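Sulfonate ABC transporter, periplasmic sulfonate-binding protein SsuA (Methylobacillus flagellatus, PDB 3UIF) probably binds sulfonates or related sulfur compounds in the periplasm and hands them to an ABC transporter for import into the cell. Local coordinates at residues I69-P79 against M201-F210; G127-N136 against H281-S292. All blocks are in the same frame, centred on the assembly; numbering follows the deposited sequence.

Interaction 1 of 2, residues I69-P79 against M201-F210; sequences IDFGIYGDLPP and MGGVWARNDF
Trp-205 receives Pro-79 and the Tyr-74 edge on the same side of its indole. Pro-79 CG sits over the centre of the six-membered ring, 3.7 Å from its centroid, a CH-pi contact; Tyr-74 turns its edge toward the five-membered ring, an offset edge-to-face pair with planes at 90°. Tyr-74 OH goes on to Asn-61. With an alanine in place of Trp-205, the Pro-79 ring and the Tyr-74 edge are likely to lose their aromatic partner, and a gap to open beside helix 77-85. On the other face of the sheet, the Phe-71 ring touches Ala-206 CB through CE1 (3.5 Å) and turns its edge toward the face of Phe-210, while Ile-73 and Val-204 lie side by side. At the far end Arg-207, its chain bent at chi3 (41°), lies alongside Asp-70: NH2 reaches OD1 in a 2.7 Å salt bridge, in the guanidinium plane and on the anti side of the carboxylate, and NE bonds to Ile-69 O (2.8 Å). Backbone bonds pair Gly-72 with Trp-205 and Tyr-74 with Gly-203. Such antiparallel pairing of 71-75 with 202-207, the latter returning from the other domain, is characteristic of the two-domain type 2 periplasmic binding protein fold.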
loop_
_atom_site.group_PDB
_atom_site.type_symbol
_atom_site.label_atom_id
_atom_site.label_comp_id
_atom_site.label_asym_id
_atom_site.label_seq_id
_atom_site.Cartn_x
_atom_site.Cartn_y
_atom_site.Cartn_z
ATOM N N ILE A 69 11.299 17.417 -3.148
ATOM C CA ILE A 69 10.326 16.529 -3.779
ATOM C C ILE A 69 8.977 17.138 -3.479
ATOM O O ILE A 69 8.820 17.767 -2.436
ATOM C CB ILE A 69 10.421 15.103 -3.202
ATOM C CG1 ILE A 69 11.653 14.401 -3.760
ATOM C CG2 ILE A 69 9.172 14.294 -3.494
ATOM C CD1 ILE A 69 12.060 13.158 -2.990
ATOM N N ASP A 70 8.017 16.978 -4.384
ATOM C CA ASP A 70 6.736 17.645 -4.229
ATOM C C ASP A 70 5.622 16.665 -3.956
ATOM O O ASP A 70 4.755 16.917 -3.124
ATOM C CB ASP A 70 6.430 18.463 -5.477
ATOM C CG ASP A 70 7.549 19.425 -5.821
ATOM O OD1 ASP A 70 8.091 20.066 -4.899
ATOM O OD2 ASP A 70 7.904 19.529 -7.007
ATOM N N PHE A 71 5.662 15.544 -4.669
ATOM C CA PHE A 71 4.690 14.484 -4.542
ATOM C C PHE A 71 5.399 13.167 -4.415
ATOM O O PHE A 71 6.537 13.031 -4.860
ATOM C CB PHE A 71 3.804 14.443 -5.777
ATOM C CG PHE A 71 2.853 15.586 -5.855
ATOM C CD1 PHE A 71 1.603 15.497 -5.266
ATOM C CD2 PHE A 71 3.215 16.762 -6.503
ATOM C CE1 PHE A 71 0.728 16.560 -5.336
ATOM C CE2 PHE A 71 2.345 17.830 -6.574
ATOM C CZ PHE A 71 1.104 17.737 -5.985
ATOM N N GLY A 72 4.707 12.194 -3.835
ATOM C CA GLY A 72 5.269 10.869 -3.635
ATOM C C GLY A 72 4.198 9.802 -3.668
ATOM O O GLY A 72 3.229 9.861 -2.931
ATOM N N ILE A 73 4.375 8.827 -4.544
ATOM C CA ILE A 73 3.454 7.724 -4.618
ATOM C C ILE A 73 4.044 6.503 -3.935
ATOM O O ILE A 73 4.854 5.776 -4.514
ATOM C CB ILE A 73 3.048 7.400 -6.061
ATOM C CG1 ILE A 73 2.507 8.669 -6.748
ATOM C CG2 ILE A 73 1.997 6.294 -6.039
ATOM C CD1 ILE A 73 2.409 8.598 -8.262
ATOM N N TYR A 74 3.637 6.293 -2.689
ATOM C CA TYR A 74 4.139 5.172 -1.917
ATOM C C TYR A 74 3.173 4.826 -0.798
ATOM O O TYR A 74 2.058 5.358 -0.770
ATOM C CB TYR A 74 5.592 5.418 -1.463
ATOM C CG TYR A 74 5.855 6.517 -0.446
ATOM C CD1 TYR A 74 6.993 6.455 0.370
ATOM C CD2 TYR A 74 4.997 7.607 -0.282
ATOM C CE1 TYR A 74 7.273 7.437 1.308
ATOM C CE2 TYR A 74 5.270 8.591 0.661
ATOM C CZ TYR A 74 6.414 8.500 1.452
ATOM O OH TYR A 74 6.708 9.471 2.390
ATOM N N GLY A 75 3.571 3.925 0.095
ATOM C CA GLY A 75 2.682 3.412 1.142
ATOM C C GLY A 75 2.441 4.402 2.264
ATOM O O GLY A 75 3.021 5.479 2.278
ATOM N N ASP A 76 1.589 4.040 3.210
ATOM C CA ASP A 76 1.267 4.945 4.314
ATOM C C ASP A 76 2.255 4.878 5.466
ATOM O O ASP A 76 2.294 5.780 6.306
ATOM C CB ASP A 76 -0.131 4.672 4.865
ATOM C CG ASP A 76 -0.351 3.198 5.222
ATOM O OD1 ASP A 76 -1.371 2.915 5.892
ATOM O OD2 ASP A 76 0.471 2.319 4.826
ATOM N N LEU A 77 3.045 3.818 5.539
ATOM C CA LEU A 77 3.924 3.719 6.700
ATOM C C LEU A 77 5.005 4.833 6.756
ATOM O O LEU A 77 5.048 5.583 7.740
ATOM C CB LEU A 77 4.485 2.306 6.892
ATOM C CG LEU A 77 5.037 2.073 8.313
ATOM C CD1 LEU A 77 4.006 2.349 9.407
ATOM C CD2 LEU A 77 5.623 0.677 8.452
ATOM N N PRO A 78 5.846 4.970 5.702
ATOM C CA PRO A 78 6.816 6.084 5.743
ATOM C C PRO A 78 6.252 7.490 6.064
ATOM O O PRO A 78 6.751 8.124 6.998
ATOM C CB PRO A 78 7.496 6.010 4.370
ATOM C CG PRO A 78 7.472 4.546 4.061
ATOM C CD PRO A 78 6.133 4.056 4.572
ATOM N N PRO A 79 5.221 7.967 5.326
ATOM C CA PRO A 79 4.685 9.306 5.593
ATOM C C PRO A 79 4.123 9.469 7.002
ATOM O O PRO A 79 4.229 10.546 7.584
ATOM C CB PRO A 79 3.585 9.478 4.548
ATOM C CG PRO A 79 3.279 8.128 4.021
ATOM C CD PRO A 79 4.492 7.278 4.243
HETATM N N MSE A 201 -2.566 0.260 2.586
HETATM C CA MSE A 201 -3.035 1.459 1.878
HETATM C C MSE A 201 -1.891 2.385 1.467
HETATM O O MSE A 201 -0.721 1.991 1.477
HETATM C CB MSE A 201 -4.071 2.150 2.760
HETATM C CG MSE A 201 -5.268 1.235 3.009
HETATM SE SE MSE A 201 -6.856 2.311 3.470
HETATM C CE MSE A 201 -8.161 0.869 3.789
ATOM N N GLY A 202 -2.236 3.617 1.092
ATOM C CA GLY A 202 -1.285 4.616 0.622
ATOM C C GLY A 202 -1.810 5.335 -0.604
ATOM O O GLY A 202 -3.017 5.393 -0.857
ATOM N N GLY A 203 -0.897 5.876 -1.390
ATOM C CA GLY A 203 -1.290 6.649 -2.548
ATOM C C GLY A 203 -0.376 7.824 -2.785
ATOM O O GLY A 203 0.832 7.736 -2.561
ATOM N N VAL A 204 -0.978 8.928 -3.224
ATOM C CA VAL A 204 -0.256 10.104 -3.664
ATOM C C VAL A 204 -0.170 11.096 -2.535
ATOM O O VAL A 204 -1.183 11.642 -2.087
ATOM C CB VAL A 204 -0.919 10.764 -4.883
ATOM C CG1 VAL A 204 -0.153 12.005 -5.296
ATOM C CG2 VAL A 204 -1.013 9.787 -6.050
ATOM N N TRP A 205 1.054 11.312 -2.073
ATOM C CA TRP A 205 1.339 12.215 -0.966
ATOM C C TRP A 205 1.950 13.507 -1.452
ATOM O O TRP A 205 2.816 13.521 -2.334
ATOM C CB TRP A 205 2.239 11.519 0.065
ATOM C CG TRP A 205 1.572 10.337 0.727
ATOM C CD1 TRP A 205 1.490 9.026 0.258
ATOM C CD2 TRP A 205 0.869 10.322 2.012
ATOM N NE1 TRP A 205 0.798 8.233 1.140
ATOM C CE2 TRP A 205 0.400 8.946 2.209
ATOM C CE3 TRP A 205 0.586 11.277 2.984
ATOM C CZ2 TRP A 205 -0.313 8.570 3.334
ATOM C CZ3 TRP A 205 -0.137 10.886 4.118
ATOM C CH2 TRP A 205 -0.583 9.562 4.281
ATOM N N ALA A 206 1.489 14.612 -0.888
ATOM C CA ALA A 206 1.945 15.925 -1.305
ATOM C C ALA A 206 2.581 16.679 -0.151
ATOM O O ALA A 206 2.094 16.619 0.991
ATOM C CB ALA A 206 0.790 16.717 -1.868
ATOM N N ARG A 207 3.673 17.387 -0.456
ATOM C CA ARG A 207 4.314 18.283 0.495
ATOM C C ARG A 207 3.350 19.421 0.884
ATOM O O ARG A 207 2.798 20.100 0.026
ATOM C CB ARG A 207 5.627 18.801 -0.086
ATOM C CG ARG A 207 6.565 19.427 0.930
ATOM C CD ARG A 207 7.978 19.580 0.383
ATOM N NE ARG A 207 7.988 20.037 -1.007
ATOM C CZ ARG A 207 7.865 21.302 -1.411
ATOM N NH1 ARG A 207 7.724 22.306 -0.550
ATOM N NH2 ARG A 207 7.875 21.560 -2.705
ATOM N N ASN A 208 3.123 19.589 2.184
ATOM C CA ASN A 208 2.106 20.507 2.695
ATOM C C ASN A 208 2.249 21.915 2.135
ATOM O O ASN A 208 1.266 22.516 1.693
ATOM C CB ASN A 208 2.105 20.506 4.226
ATOM C CG ASN A 208 1.508 19.222 4.816
ATOM O OD1 ASN A 208 0.903 18.405 4.117
ATOM N ND2 ASN A 208 1.678 19.048 6.122
ATOM N N ASP A 209 3.488 22.407 2.142
ATOM C CA ASP A 209 3.868 23.694 1.574
ATOM C C ASP A 209 3.632 23.779 0.076
ATOM O O ASP A 209 3.380 24.862 -0.454
ATOM C CB ASP A 209 5.357 23.941 1.801
ATOM C CG ASP A 209 5.668 24.434 3.189
ATOM O OD1 ASP A 209 6.878 24.598 3.480
ATOM O OD2 ASP A 209 4.721 24.660 3.979
ATOM N N PHE A 210 3.765 22.649 -0.615
ATOM C CA PHE A 210 3.522 22.650 -2.046
ATOM C C PHE A 210 2.044 22.866 -2.365
ATOM O O PHE A 210 1.700 23.630 -3.275
ATOM C CB PHE A 210 4.015 21.382 -2.732
ATOM C CG PHE A 210 3.856 21.445 -4.209
ATOM C CD1 PHE A 210 4.860 22.000 -5.000
ATOM C CD2 PHE A 210 2.660 21.052 -4.806
ATOM C CE1 PHE A 210 4.687 22.116 -6.372
ATOM C CE2 PHE A 210 2.487 21.173 -6.169
ATOM C CZ PHE A 210 3.504 21.694 -6.953
#

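Interaction 2 of 2, residues G127-N136 against H281-S292. With SO4 (sulfate ion), chain B.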
loop_
_atom_site.group_PDB
_atom_site.type_symbol
_atom_site.label_atom_id
_atom_site.label_comp_id
_atom_site.label_asym_id
_atom_site.label_seq_id
_atom_site.Cartn_x
_atom_site.Cartn_y
_atom_site.Cartn_z
ATOM N N GLY A 127 8.106 -4.338 11.947
ATOM C CA GLY A 127 8.204 -2.965 11.480
ATOM C C GLY A 127 7.681 -2.750 10.071
ATOM O O GLY A 127 7.817 -1.648 9.521
ATOM N N ARG A 128 7.084 -3.792 9.482
ATOM C CA ARG A 128 6.446 -3.679 8.161
ATOM C C ARG A 128 4.943 -3.471 8.240
ATOM O O ARG A 128 4.310 -3.936 9.191
ATOM C CB ARG A 128 6.758 -4.896 7.304
ATOM C CG ARG A 128 8.192 -4.877 6.793
ATOM C CD ARG A 128 8.417 -3.716 5.835
ATOM N NE ARG A 128 9.729 -3.835 5.230
ATOM C CZ ARG A 128 10.776 -3.072 5.527
ATOM N NH1 ARG A 128 10.661 -2.071 6.406
ATOM N NH2 ARG A 128 11.944 -3.298 4.925
ATOM N N PRO A 129 4.360 -2.780 7.231
ATOM C CA PRO A 129 2.928 -2.476 7.316
ATOM C C PRO A 129 2.085 -3.694 7.684
ATOM O O PRO A 129 1.197 -3.582 8.521
ATOM C CB PRO A 129 2.591 -1.961 5.925
ATOM C CG PRO A 129 3.879 -1.416 5.402
ATOM C CD PRO A 129 4.960 -2.273 5.979
ATOM N N TRP A 130 2.389 -4.860 7.132
ATOM C CA TRP A 130 1.551 -6.019 7.406
ATOM C C TRP A 130 1.580 -6.490 8.836
ATOM O O TRP A 130 0.788 -7.360 9.219
ATOM C CB TRP A 130 1.824 -7.164 6.444
ATOM C CG TRP A 130 3.262 -7.552 6.304
ATOM C CD1 TRP A 130 3.934 -8.570 6.963
ATOM C CD2 TRP A 130 4.250 -6.961 5.402
ATOM N NE1 TRP A 130 5.237 -8.646 6.548
ATOM C CE2 TRP A 130 5.492 -7.709 5.612
ATOM C CE3 TRP A 130 4.234 -5.924 4.472
ATOM C CZ2 TRP A 130 6.657 -7.410 4.914
ATOM C CZ3 TRP A 130 5.414 -5.637 3.771
ATOM C CH2 TRP A 130 6.596 -6.354 3.994
ATOM N N GLU A 131 2.480 -5.928 9.641
ATOM C CA GLU A 131 2.526 -6.243 11.074
ATOM C C GLU A 131 1.249 -5.755 11.762
ATOM O O GLU A 131 0.774 -6.363 12.718
ATOM C CB GLU A 131 3.763 -5.646 11.745
ATOM C CG GLU A 131 3.935 -6.114 13.189
ATOM C CD GLU A 131 5.146 -5.523 13.900
ATOM O OE1 GLU A 131 5.439 -4.314 13.735
ATOM O OE2 GLU A 131 5.805 -6.279 14.648
ATOM N N LEU A 132 0.692 -4.666 11.245
ATOM C CA LEU A 132 -0.577 -4.133 11.727
ATOM C C LEU A 132 -1.721 -5.141 11.556
ATOM O O LEU A 132 -2.484 -5.385 12.488
ATOM C CB LEU A 132 -0.888 -2.807 11.030
ATOM C CG LEU A 132 -2.262 -2.211 11.305
ATOM C CD1 LEU A 132 -2.490 -1.930 12.792
ATOM C CD2 LEU A 132 -2.455 -0.960 10.464
ATOM N N ALA A 133 -1.817 -5.731 10.368
ATOM C CA ALA A 133 -2.788 -6.791 10.114
ATOM C C ALA A 133 -2.586 -7.973 11.056
ATOM O O ALA A 133 -3.549 -8.570 11.532
ATOM C CB ALA A 133 -2.730 -7.245 8.666
ATOM N N PHE A 134 -1.332 -8.306 11.331
ATOM C CA PHE A 134 -1.039 -9.395 12.233
ATOM C C PHE A 134 -1.535 -9.041 13.637
ATOM O O PHE A 134 -2.234 -9.836 14.292
ATOM C CB PHE A 134 0.454 -9.703 12.230
ATOM C CG PHE A 134 0.828 -10.887 13.086
ATOM C CD1 PHE A 134 0.522 -12.190 12.679
ATOM C CD2 PHE A 134 1.490 -10.702 14.300
ATOM C CE1 PHE A 134 0.879 -13.277 13.452
ATOM C CE2 PHE A 134 1.846 -11.793 15.083
ATOM C CZ PHE A 134 1.540 -13.080 14.658
ATOM N N SER A 135 -1.188 -7.832 14.073
ATOM C CA SER A 135 -1.621 -7.318 15.358
ATOM C C SER A 135 -3.156 -7.307 15.494
ATOM O O SER A 135 -3.694 -7.760 16.514
ATOM C CB SER A 135 -1.027 -5.934 15.597
ATOM O OG SER A 135 -1.610 -5.364 16.746
ATOM N N ASN A 136 -3.842 -6.811 14.461
ATOM C CA ASN A 136 -5.296 -6.863 14.381
ATOM C C ASN A 136 -5.861 -8.262 14.583
ATOM O O ASN A 136 -6.768 -8.482 15.389
ATOM C CB ASN A 136 -5.757 -6.383 13.009
ATOM C CG ASN A 136 -5.562 -4.898 12.806
ATOM O OD1 ASN A 136 -6.012 -4.357 11.810
ATOM N ND2 ASN A 136 -4.876 -4.241 13.733
ATOM N N HIS A 281 -8.375 2.793 9.202
ATOM C CA HIS A 281 -7.058 2.274 8.892
ATOM C C HIS A 281 -5.978 3.252 9.309
ATOM O O HIS A 281 -4.975 2.853 9.894
ATOM C CB HIS A 281 -6.961 1.935 7.405
ATOM C CG HIS A 281 -5.568 1.586 6.955
ATOM N ND1 HIS A 281 -5.022 0.364 7.163
ATOM C CD2 HIS A 281 -4.582 2.360 6.335
ATOM C CE1 HIS A 281 -3.756 0.350 6.676
ATOM N NE2 HIS A 281 -3.490 1.571 6.175
ATOM N N TYR A 282 -6.166 4.538 9.019
ATOM C CA TYR A 282 -5.164 5.554 9.371
ATOM C C TYR A 282 -5.026 5.834 10.874
ATOM O O TYR A 282 -3.906 5.905 11.393
ATOM C CB TYR A 282 -5.369 6.826 8.556
ATOM C CG TYR A 282 -4.708 6.686 7.214
ATOM C CD1 TYR A 282 -3.369 7.050 7.046
ATOM C CD2 TYR A 282 -5.401 6.153 6.116
ATOM C CE1 TYR A 282 -2.742 6.902 5.823
ATOM C CE2 TYR A 282 -4.775 5.996 4.889
ATOM C CZ TYR A 282 -3.443 6.367 4.751
ATOM O OH TYR A 282 -2.787 6.231 3.552
ATOM N N ARG A 283 -6.159 5.962 11.556
ATOM C CA ARG A 283 -6.199 5.959 13.010
ATOM C C ARG A 283 -5.461 4.726 13.568
ATOM O O ARG A 283 -4.623 4.845 14.459
ATOM C CB ARG A 283 -7.655 6.003 13.522
ATOM C CG ARG A 283 -7.758 5.903 15.045
ATOM C CD ARG A 283 -9.187 5.737 15.594
ATOM N NE ARG A 283 -9.735 4.366 15.485
ATOM C CZ ARG A 283 -9.432 3.346 16.294
ATOM N NH1 ARG A 283 -10.003 2.160 16.108
ATOM N NH2 ARG A 283 -8.561 3.499 17.292
ATOM N N LYS A 284 -5.763 3.544 13.037
ATOM C CA LYS A 284 -5.164 2.319 13.557
ATOM C C LYS A 284 -3.658 2.283 13.294
ATOM O O LYS A 284 -2.863 1.988 14.203
ATOM C CB LYS A 284 -5.845 1.095 12.966
ATOM C CG LYS A 284 -7.130 0.711 13.662
ATOM C CD LYS A 284 -7.680 -0.581 13.083
ATOM C CE LYS A 284 -8.825 -1.131 13.925
ATOM N NZ LYS A 284 -9.144 -2.539 13.535
ATOM N N ALA A 285 -3.285 2.608 12.053
ATOM C CA ALA A 285 -1.903 2.608 11.619
ATOM C C ALA A 285 -1.037 3.585 12.403
ATOM O O ALA A 285 0.115 3.280 12.699
ATOM C CB ALA A 285 -1.803 2.885 10.126
ATOM N N VAL A 286 -1.570 4.754 12.744
ATOM C CA VAL A 286 -0.776 5.728 13.499
ATOM C C VAL A 286 -0.541 5.239 14.927
ATOM O O VAL A 286 0.541 5.441 15.477
ATOM C CB VAL A 286 -1.368 7.151 13.442
ATOM C CG1 VAL A 286 -0.694 8.072 14.442
ATOM C CG2 VAL A 286 -1.203 7.716 12.040
ATOM N N ALA A 287 -1.539 4.569 15.505
ATOM C CA ALA A 287 -1.428 3.989 16.855
ATOM C C ALA A 287 -0.383 2.890 16.884
ATOM O O ALA A 287 0.426 2.835 17.824
ATOM C CB ALA A 287 -2.768 3.461 17.352
ATOM N N TYR A 288 -0.381 2.032 15.858
ATOM C CA TYR A 288 0.559 0.914 15.753
ATOM C C TYR A 288 1.990 1.385 15.512
ATOM O O TYR A 288 2.945 0.779 16.000
ATOM C CB TYR A 288 0.126 -0.052 14.644
ATOM C CG TYR A 288 1.275 -0.748 13.933
ATOM C CD1 TYR A 288 1.854 -0.189 12.782
ATOM C CD2 TYR A 288 1.789 -1.956 14.409
ATOM C CE1 TYR A 288 2.913 -0.810 12.129
ATOM C CE2 TYR A 288 2.840 -2.587 13.762
ATOM C CZ TYR A 288 3.401 -2.012 12.626
ATOM O OH TYR A 288 4.444 -2.634 11.977
ATOM N N ALA A 289 2.138 2.449 14.723
ATOM C CA ALA A 289 3.466 3.001 14.444
ATOM C C ALA A 289 4.170 3.432 15.736
ATOM O O ALA A 289 5.372 3.209 15.911
ATOM C CB ALA A 289 3.367 4.164 13.482
ATOM N N GLN A 290 3.417 4.037 16.649
ATOM C CA GLN A 290 3.971 4.454 17.915
ATOM C C GLN A 290 4.248 3.269 18.849
ATOM O O GLN A 290 5.318 3.199 19.464
ATOM C CB GLN A 290 3.045 5.462 18.586
ATOM C CG GLN A 290 3.635 6.073 19.847
ATOM C CD GLN A 290 2.610 6.854 20.629
ATOM O OE1 GLN A 290 1.470 6.409 20.769
ATOM N NE2 GLN A 290 2.999 8.027 21.137
ATOM N N ALA A 291 3.290 2.347 18.954
ATOM C CA ALA A 291 3.418 1.191 19.852
ATOM C C ALA A 291 4.594 0.276 19.476
ATOM O O ALA A 291 5.332 -0.175 20.357
ATOM C CB ALA A 291 2.111 0.409 19.927
ATOM N N SER A 292 4.789 0.027 18.181
ATOM C CA SER A 292 5.946 -0.761 17.745
ATOM C C SER A 292 7.277 0.017 17.789
ATOM O O SER A 292 8.323 -0.479 17.349
ATOM C CB SER A 292 5.713 -1.408 16.377
ATOM O OG SER A 292 5.026 -0.543 15.489
HETATM S S SO4 B . 10.720 -6.410 2.988
HETATM O O1 SO4 B . 10.491 -7.051 1.658
HETATM O O2 SO4 B . 10.213 -5.007 2.882
HETATM O O3 SO4 B . 10.025 -7.147 4.080
HETATM O O4 SO4 B . 12.157 -6.457 3.377
#
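Tyr-288 and Glu-131 make the hydrogen bond that joins the two segments. In the tyrosine conformer given here, one of two modelled, Tyr-288 OH donates to the anti lone pair of Glu-131 OE1 over 2.6 Å, with carboxylate and ring planes 79° apart; for the other conformer the bond is uncertain. Glu-131 CG stands anti to the backbone N (chi1 -172°) and the chain runs extended, which brings OE1 back to the loop, where Gly-127 N meets it from above the carboxylate plane at 3.2 Å. In this conformer two donors thus grip one oxygen. Ser-292 OG, lying over one face of the Tyr-288 ring, bonds to Tyr-288 O.

The apolar contact centres on Leu-132, a knob in the hole formed by His-281, Lys-284, Ala-285 and Tyr-288. With the same conformer, Leu-132 CB stands over the centre of the opposite face of the tyrosine ring, 4.2 Å from the centroid, while its CD1 touches Tyr-288 CB at 3.7 Å and its CD2 packs on Ala-285 CB at 3.9 Å.

The ionic contact is with a sulfate, probably from the crystallisation liquor: Arg-128 NE bonds to its O2 at 2.7 Å, and NH2 adds a weak bond to the same oxygen. His-125 ND1 also binds this ion.

Helices 130-136 and 281-291 cross at 97° with axes 10.2 Å apart; strand 121-124 backs the first through Leu-124, and helix 77-85 packs against the second through Ile-80.

In the fold
Interactions 1 and 2 have centres about 18 Å apart and touch directly. Asp-76 OD1 lies 2.5 Å from His-281 NE2, a probable hydrogen bond; next to it Tyr-282 OH packs at 3.4 Å from Trp-205 CZ2. Leu-77 CD2 comes within 3.4 Å of Gly-127 O. Asp-76 and Leu-77, where strand 71-75 passes into helix 77-85, thus meet one segment of interaction 2 each. Helix 276-291 packs beside helix 77-85, and interaction 2 joins it to helix 130-140, which lies against the other sheet and probably belongs to the second domain. The sulfate held by Arg-128 and His-125 is consistent with an anion site in the interdomain cleft, although the natural ligand is not established.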